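PDB 3IH6: putative zinc protease from Bordetella pertussis, which is probably part of a zinc-dependent metalloendopeptidase of the M16 family, here represented by a fragment that carries part of a probable inactive-type M16 domain. Local coordinates for residues A47-I50 / L51-P55; A89-Q92 / P93-Q97; W155-F158 / F159-D163. All blocks are in the same frame, centred on the assembly; numbering follows the deposited sequence.

Contact 1 (A47-I50 / L51-P55); sequences AATI and LADTP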
loop_
_atom_site.group_PDB
_atom_site.type_symbol
_atom_site.label_atom_id
_atom_site.label_comp_id
_atom_site.label_asym_id
_atom_site.label_seq_id
_atom_site.Cartn_x
_atom_site.Cartn_y
_atom_site.Cartn_z
ATOM N N ALA E 47 -14.949 22.202 1.436
ATOM C CA ALA E 47 -15.076 22.953 2.678
ATOM C C ALA E 47 -14.509 22.220 3.890
ATOM O O ALA E 47 -13.799 22.825 4.717
ATOM C CB ALA E 47 -16.508 23.270 2.926
ATOM N N ALA E 48 -14.855 20.937 4.051
ATOM C CA ALA E 48 -14.384 20.220 5.229
ATOM C C ALA E 48 -12.854 20.174 5.276
ATOM O O ALA E 48 -12.264 20.208 6.344
ATOM C CB ALA E 48 -15.002 18.827 5.305
ATOM N N THR E 49 -12.214 20.147 4.121
ATOM C CA THR E 49 -10.745 20.193 4.060
ATOM C C THR E 49 -10.237 21.575 4.453
ATOM O O THR E 49 -9.212 21.685 5.119
ATOM C CB THR E 49 -10.235 19.935 2.623
ATOM O OG1 THR E 49 -10.551 18.622 2.215
ATOM C CG2 THR E 49 -8.734 20.120 2.507
ATOM N N ILE E 50 -10.943 22.628 4.028
ATOM C CA ILE E 50 -10.546 23.967 4.423
ATOM C C ILE E 50 -10.700 24.127 5.933
ATOM O O ILE E 50 -9.877 24.756 6.554
ATOM C CB ILE E 50 -11.369 25.056 3.721
ATOM C CG1 ILE E 50 -11.052 25.092 2.210
ATOM C CG2 ILE E 50 -11.172 26.436 4.440
ATOM C CD1 ILE E 50 -12.106 25.844 1.385
ATOM N N LEU E 51 -11.757 23.565 6.499
ATOM C CA LEU E 51 -12.051 23.685 7.930
ATOM C C LEU E 51 -11.175 22.866 8.833
ATOM O O LEU E 51 -10.914 23.255 9.991
ATOM C CB LEU E 51 -13.536 23.308 8.224
ATOM C CG LEU E 51 -14.483 24.271 7.490
ATOM C CD1 LEU E 51 -15.827 23.634 7.233
ATOM C CD2 LEU E 51 -14.602 25.617 8.221
ATOM N N ALA E 52 -10.739 21.721 8.345
ATOM C CA ALA E 52 -10.236 20.700 9.264
ATOM C C ALA E 52 -8.829 20.245 9.029
ATOM O O ALA E 52 -8.239 19.686 9.912
ATOM C CB ALA E 52 -11.208 19.484 9.297
ATOM N N ASP E 53 -8.275 20.510 7.857
ATOM C CA ASP E 53 -6.972 19.950 7.441
ATOM C C ASP E 53 -5.790 20.936 7.485
ATOM O O ASP E 53 -5.866 22.047 6.890
ATOM C CB ASP E 53 -7.159 19.393 6.028
ATOM C CG ASP E 53 -5.959 18.649 5.527
ATOM O OD1 ASP E 53 -5.396 17.870 6.301
ATOM O OD2 ASP E 53 -5.596 18.832 4.343
ATOM N N THR E 54 -4.709 20.524 8.162
ATOM C CA THR E 54 -3.478 21.342 8.434
ATOM C C THR E 54 -3.695 22.483 9.453
ATOM O O THR E 54 -4.825 22.972 9.631
ATOM C CB THR E 54 -2.823 21.999 7.166
ATOM O OG1 THR E 54 -3.482 23.243 6.913
ATOM C CG2 THR E 54 -2.915 21.074 5.922
ATOM N N PRO E 55 -2.596 22.950 10.064
ATOM C CA PRO E 55 -2.554 24.062 11.029
ATOM C C PRO E 55 -3.188 25.362 10.537
ATOM O O PRO E 55 -3.620 26.152 11.363
ATOM C CB PRO E 55 -1.073 24.271 11.230
ATOM C CG PRO E 55 -0.483 22.910 11.000
ATOM C CD PRO E 55 -1.250 22.368 9.859
#
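Leu51 N and Asp53 N carry the last two firm i-to-i+4 bonds of helix 39-52, to Ala47 O at 2.8 Å and to Thr49 O at 3.1 Å, with only a weak bond from Ala52 N to Ala48 O between them. Asp53 is also where the backbone leaves helical angles, so its bond closes the final turn at the C-terminal end of this helix of the M16-type domain. On the side-chain level, Leu51 leans back over the preceding turn, its CG lying 3.2 Å from Ala47 O and its CD1 touching Ala47 CB loosely at 4.4 Å. Thr49 and Asp53 run alongside each other in the same direction. Thr49 turns CG2 anti to its backbone N, which places the methyl, not the hydroxyl, 3.9 Å from Asp53 OD2; that meeting is van der Waals contact. One residue on, Thr54 OG1 donates a hydrogen bond of 2.7 Å to Asp53 O in the carbonyl plane, on a lone pair, and it also bonds to the backbone N of Ser56. Arg123 of helix 118-136 supplies hydrogen bonds to the carbonyl ends of this helix, a firm one to Thr49 O and a weak one to Ile50 O, while Thr5 OG1 of strand 2-6 is hydrogen-bonded to Ala52 O and Thr54 N. Around them Thr49 and Ile50 pack on Ala124, Ala48 and Leu51 rest on Phe87 of strand 84-90, and Ala52 and Asp53 lie against strand 2-6, so the helix end is wedged between the antiparallel sheet and helix 118-136.

Contact 2 (A89-Q92 / P93-Q97); sequences AQLQ and PGMDQ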
loop_
_atom_site.group_PDB
_atom_site.type_symbol
_atom_site.label_atom_id
_atom_site.label_comp_id
_atom_site.label_asym_id
_atom_site.label_seq_id
_atom_site.Cartn_x
_atom_site.Cartn_y
_atom_site.Cartn_z
ATOM N N ALA E 89 -13.011 17.893 17.848
ATOM C CA ALA E 89 -11.756 18.340 18.426
ATOM C C ALA E 89 -11.306 17.339 19.438
ATOM O O ALA E 89 -12.126 16.716 20.115
ATOM C CB ALA E 89 -11.864 19.767 19.051
ATOM N N GLN E 90 -9.986 17.191 19.517
ATOM C CA GLN E 90 -9.339 16.297 20.438
ATOM C C GLN E 90 -8.900 17.147 21.631
ATOM O O GLN E 90 -8.228 18.159 21.448
ATOM C CB GLN E 90 -8.117 15.716 19.722
ATOM C CG GLN E 90 -7.685 14.360 20.205
ATOM C CD GLN E 90 -6.423 13.857 19.505
ATOM O OE1 GLN E 90 -5.679 14.623 18.891
ATOM N NE2 GLN E 90 -6.183 12.569 19.605
ATOM N N LEU E 91 -9.275 16.743 22.838
ATOM C CA LEU E 91 -8.909 17.464 24.042
ATOM C C LEU E 91 -7.876 16.762 24.937
ATOM O O LEU E 91 -7.660 15.552 24.880
ATOM C CB LEU E 91 -10.159 17.824 24.857
ATOM C CG LEU E 91 -10.965 19.062 24.447
ATOM C CD1 LEU E 91 -11.348 19.067 22.977
ATOM C CD2 LEU E 91 -12.212 19.206 25.290
ATOM N N GLN E 92 -7.221 17.580 25.744
ATOM C CA GLN E 92 -6.298 17.169 26.769
ATOM C C GLN E 92 -7.156 17.064 28.002
ATOM O O GLN E 92 -8.212 17.705 28.059
ATOM C CB GLN E 92 -5.312 18.317 26.968
ATOM C CG GLN E 92 -4.045 18.028 27.722
ATOM C CD GLN E 92 -2.867 18.675 27.033
ATOM O OE1 GLN E 92 -2.974 19.063 25.862
ATOM N NE2 GLN E 92 -1.733 18.791 27.737
ATOM N N PRO E 93 -6.721 16.256 28.995
ATOM C CA PRO E 93 -7.419 16.265 30.271
ATOM C C PRO E 93 -7.328 17.651 30.873
ATOM O O PRO E 93 -6.262 18.273 30.828
ATOM C CB PRO E 93 -6.611 15.279 31.126
ATOM C CG PRO E 93 -5.898 14.422 30.152
ATOM C CD PRO E 93 -5.598 15.298 28.992
ATOM N N GLY E 94 -8.442 18.137 31.406
ATOM C CA GLY E 94 -8.487 19.466 32.017
ATOM C C GLY E 94 -9.150 20.553 31.187
ATOM O O GLY E 94 -9.675 21.502 31.750
HETATM N N MSE E 95 -9.118 20.437 29.857
HETATM C CA MSE E 95 -9.722 21.445 28.994
HETATM C C MSE E 95 -11.248 21.352 29.007
HETATM O O MSE E 95 -11.815 20.265 29.099
HETATM C CB MSE E 95 -9.208 21.321 27.555
HETATM C CG MSE E 95 -7.687 21.468 27.393
HETATM SE SE MSE E 95 -7.161 21.154 25.541
HETATM C CE MSE E 95 -5.259 21.632 25.652
ATOM N N ASP E 96 -11.898 22.505 28.910
ATOM C CA ASP E 96 -13.350 22.614 28.964
ATOM C C ASP E 96 -13.928 22.085 27.670
ATOM O O ASP E 96 -13.695 22.648 26.599
ATOM C CB ASP E 96 -13.772 24.074 29.167
ATOM C CG ASP E 96 -15.268 24.236 29.385
ATOM O OD1 ASP E 96 -16.060 23.875 28.500
ATOM O OD2 ASP E 96 -15.654 24.756 30.447
ATOM N N GLN E 97 -14.686 21.003 27.783
ATOM C CA GLN E 97 -15.270 20.356 26.625
ATOM C C GLN E 97 -16.391 21.176 26.030
ATOM O O GLN E 97 -16.538 21.193 24.822
ATOM C CB GLN E 97 -15.777 18.968 26.961
ATOM C CG GLN E 97 -14.803 18.147 27.790
ATOM C CD GLN E 97 -15.448 16.900 28.331
ATOM O OE1 GLN E 97 -16.677 16.748 28.281
ATOM N NE2 GLN E 97 -14.629 15.991 28.850
#
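Gln92 and Met95 meet because their chains are shaped differently: Gln92 puts CG anti to its backbone N (chi1 -165°) and then bends at chi2, whereas Met95, a selenomethionine, places CG beside its own N and runs straight from there to the terminal methyl. The two side chains cross at an angle, with Met95 SE 3.7 Å from Gln92 CB and Met95 CE 3.4 Å from Gln92 OE1, so the methyl sits against both the aliphatic root and the amide oxygen of the glutamine. The backbone makes a type II beta turn from Gln92 to Met95, closed by a weak bond of 3.4 Å from Met95 N to Gln92 O. Pro93 and Gly94 hold its two central positions. Gly94 takes the positive-phi third position of the turn (phi 104°, psi -28°), a conformation that suits glycine. Leu91 CD2 lies 3.5 Å from Gln97 CA and 3.8 Å from Gln97 CG, while Leu91 CG lies 4.2 Å from Met95 CB. These contacts join the end of strand 84-90 to the start of helix 97-109. Asp96 stands at the N-cap of that helix, and Gln97 also packs on Val27 of the adjacent strand 26-32 and on Pro25 just before it. The connection is thus made largely of van der Waals touches, one of them a methyl against an amide oxygen. On this largely exposed bend the turn holds its form through these touches, a weak backbone bond and a glycine conformation, while a side-chain hydrogen bond at the N-cap, Asp96 OD1 accepting from Lys99 N, starts helix 97-109.

Contact 3 (W155-F158 / F159-D163); sequences WRLF and FLQRD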
loop_
_atom_site.group_PDB
_atom_site.type_symbol
_atom_site.label_atom_id
_atom_site.label_comp_id
_atom_site.label_asym_id
_atom_site.label_seq_id
_atom_site.Cartn_x
_atom_site.Cartn_y
_atom_site.Cartn_z
ATOM N N TRP E 155 -23.268 6.275 -12.162
ATOM C CA TRP E 155 -21.879 5.929 -12.473
ATOM C C TRP E 155 -21.086 7.151 -12.944
ATOM O O TRP E 155 -19.885 7.218 -12.745
ATOM C CB TRP E 155 -21.821 4.852 -13.549
ATOM C CG TRP E 155 -22.230 5.333 -14.878
ATOM C CD1 TRP E 155 -23.487 5.276 -15.406
ATOM C CD2 TRP E 155 -21.393 5.940 -15.884
ATOM N NE1 TRP E 155 -23.497 5.828 -16.680
ATOM C CE2 TRP E 155 -22.227 6.238 -16.997
ATOM C CE3 TRP E 155 -20.020 6.260 -15.956
ATOM C CZ2 TRP E 155 -21.734 6.831 -18.170
ATOM C CZ3 TRP E 155 -19.530 6.860 -17.118
ATOM C CH2 TRP E 155 -20.387 7.130 -18.215
ATOM N N ARG E 156 -21.778 8.092 -13.593
ATOM C CA ARG E 156 -21.168 9.340 -14.044
ATOM C C ARG E 156 -20.462 10.137 -12.940
ATOM O O ARG E 156 -19.449 10.786 -13.215
ATOM C CB ARG E 156 -22.183 10.239 -14.763
ATOM C CG ARG E 156 -22.673 9.726 -16.139
ATOM C CD ARG E 156 -23.874 10.536 -16.627
ATOM N NE ARG E 156 -24.509 11.190 -15.482
ATOM C CZ ARG E 156 -24.969 12.437 -15.468
ATOM N NH1 ARG E 156 -25.499 12.930 -14.344
ATOM N NH2 ARG E 156 -24.890 13.185 -16.567
ATOM N N LEU E 157 -20.968 10.067 -11.713
ATOM C CA LEU E 157 -20.360 10.804 -10.594
ATOM C C LEU E 157 -18.814 10.718 -10.439
ATOM O O LEU E 157 -18.148 11.740 -10.129
ATOM C CB LEU E 157 -21.091 10.505 -9.268
ATOM C CG LEU E 157 -22.558 10.958 -9.239
ATOM C CD1 LEU E 157 -23.261 10.390 -8.018
ATOM C CD2 LEU E 157 -22.607 12.474 -9.224
ATOM N N PHE E 158 -18.231 9.532 -10.626
ATOM C CA PHE E 158 -16.758 9.406 -10.552
ATOM C C PHE E 158 -16.065 10.473 -11.384
ATOM O O PHE E 158 -15.126 11.137 -10.910
ATOM C CB PHE E 158 -16.263 8.003 -10.955
ATOM C CG PHE E 158 -14.763 7.874 -10.918
ATOM C CD1 PHE E 158 -14.068 8.053 -9.726
ATOM C CD2 PHE E 158 -14.046 7.639 -12.065
ATOM C CE1 PHE E 158 -12.690 7.970 -9.687
ATOM C CE2 PHE E 158 -12.650 7.553 -12.027
ATOM C CZ PHE E 158 -11.980 7.721 -10.831
ATOM N N PHE E 159 -16.565 10.701 -12.603
ATOM C CA PHE E 159 -16.001 11.718 -13.454
ATOM C C PHE E 159 -16.574 13.100 -13.243
ATOM O O PHE E 159 -15.853 14.104 -13.358
ATOM C CB PHE E 159 -16.132 11.309 -14.928
ATOM C CG PHE E 159 -15.391 10.074 -15.248
ATOM C CD1 PHE E 159 -14.002 10.106 -15.403
ATOM C CD2 PHE E 159 -16.054 8.866 -15.338
ATOM C CE1 PHE E 159 -13.308 8.941 -15.687
ATOM C CE2 PHE E 159 -15.359 7.715 -15.626
ATOM C CZ PHE E 159 -13.982 7.762 -15.795
ATOM N N LEU E 160 -17.866 13.158 -12.939
ATOM C CA LEU E 160 -18.548 14.433 -12.808
ATOM C C LEU E 160 -18.058 15.193 -11.582
ATOM O O LEU E 160 -17.862 16.416 -11.677
ATOM C CB LEU E 160 -20.078 14.267 -12.797
ATOM C CG LEU E 160 -20.969 15.501 -12.536
ATOM C CD1 LEU E 160 -20.802 16.640 -13.564
ATOM C CD2 LEU E 160 -22.451 15.070 -12.437
ATOM N N GLN E 161 -17.831 14.474 -10.463
ATOM C CA GLN E 161 -17.373 15.097 -9.218
ATOM C C GLN E 161 -16.026 15.756 -9.492
ATOM O O GLN E 161 -15.803 16.901 -9.105
ATOM C CB GLN E 161 -17.281 14.109 -8.020
ATOM C CG GLN E 161 -18.595 13.444 -7.477
ATOM C CD GLN E 161 -19.725 14.407 -7.091
ATOM O OE1 GLN E 161 -19.875 15.474 -7.675
ATOM N NE2 GLN E 161 -20.557 14.001 -6.110
ATOM N N ARG E 162 -15.153 15.049 -10.211
ATOM C CA ARG E 162 -13.870 15.601 -10.645
ATOM C C ARG E 162 -14.052 16.895 -11.430
ATOM O O ARG E 162 -13.353 17.887 -11.166
ATOM C CB ARG E 162 -13.104 14.573 -11.500
ATOM C CG ARG E 162 -11.609 14.835 -11.625
ATOM C CD ARG E 162 -11.274 15.641 -12.845
ATOM N NE ARG E 162 -11.524 14.847 -14.035
ATOM C CZ ARG E 162 -10.635 14.637 -14.995
ATOM N NH1 ARG E 162 -10.966 13.879 -16.040
ATOM N NH2 ARG E 162 -9.437 15.203 -14.926
ATOM N N ASP E 163 -14.986 16.891 -12.390
ATOM C CA ASP E 163 -15.188 18.063 -13.236
ATOM C C ASP E 163 -15.698 19.244 -12.437
ATOM O O ASP E 163 -15.228 20.365 -12.618
ATOM C CB ASP E 163 -16.099 17.775 -14.439
ATOM C CG ASP E 163 -15.383 16.972 -15.533
ATOM O OD1 ASP E 163 -14.140 17.117 -15.683
ATOM O OD2 ASP E 163 -16.070 16.185 -16.219
#
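Phe158 and Phe159, consecutive residues of helix 157-167, form an edge-to-face pair: the edge of Phe158 points at the face of Phe159, with ring centroids 5.0 Å apart and planes at 71°. Phe158 CD2 stands 3.7 Å above the centre of the Phe159 ring. Different first torsions bring this about, since Phe158 sets CG anti to its backbone N (chi1 179°) while Phe159 sets its own beside N (chi1 -62°), so that the two rings converge. Trp155 reaches the Phe159 ring more loosely, Trp155 CZ3 lying 4.4 Å from Phe159 CD2. Elsewhere on the turn, Leu157 and Gln161 lie alongside each other, Leu157 CD2 being 4.0 Å from Gln161 NE2, and Leu157 CD2 also meets Leu160 CD2 at 4.1 Å. Leu160 N and Gln161 N bond to Arg156 O and Leu157 O respectively, with Phe159 N giving Arg156 O a second, weak bond. Trp132 of helix 118-136 stacks on Phe158 and donates its NE1 to Phe158 O, while Leu26 of another subunit packs on Phe159. Aromatic and aliphatic groups thus make most of the packing, and polar ends have partners beside it: Arg156, which runs beside Leu160, forms a salt bridge with Asp154, Gln161 NE2 bonds weakly to Ala36 O, Arg162 makes a cation-pi contact with Trp132, and Asp163 OD2 hydrogen-bonds to Tyr191 OH of that other subunit.

Contacts 1 and 3 are both buried and each lies largely on a helix, 39-52 and 157-167, whereas contact 2 is a surface bend running from strand 84-90 to helix 97-109. Contact 1 lies closest to the middle of the chain, about 6 Å from its centre, while contacts 2 and 3 lie on opposite sides of that centre, their own centres about 40 Å apart. None of the three touches another. Helix 118-136 packs against both contacts 1 and 3, and strand 84-90 links contacts 1 and 2. Aliphatic packing and arginine-bound carbonyls mark the central helix end, aromatic rings the peripheral helix, and a glycine turn the exposed bend.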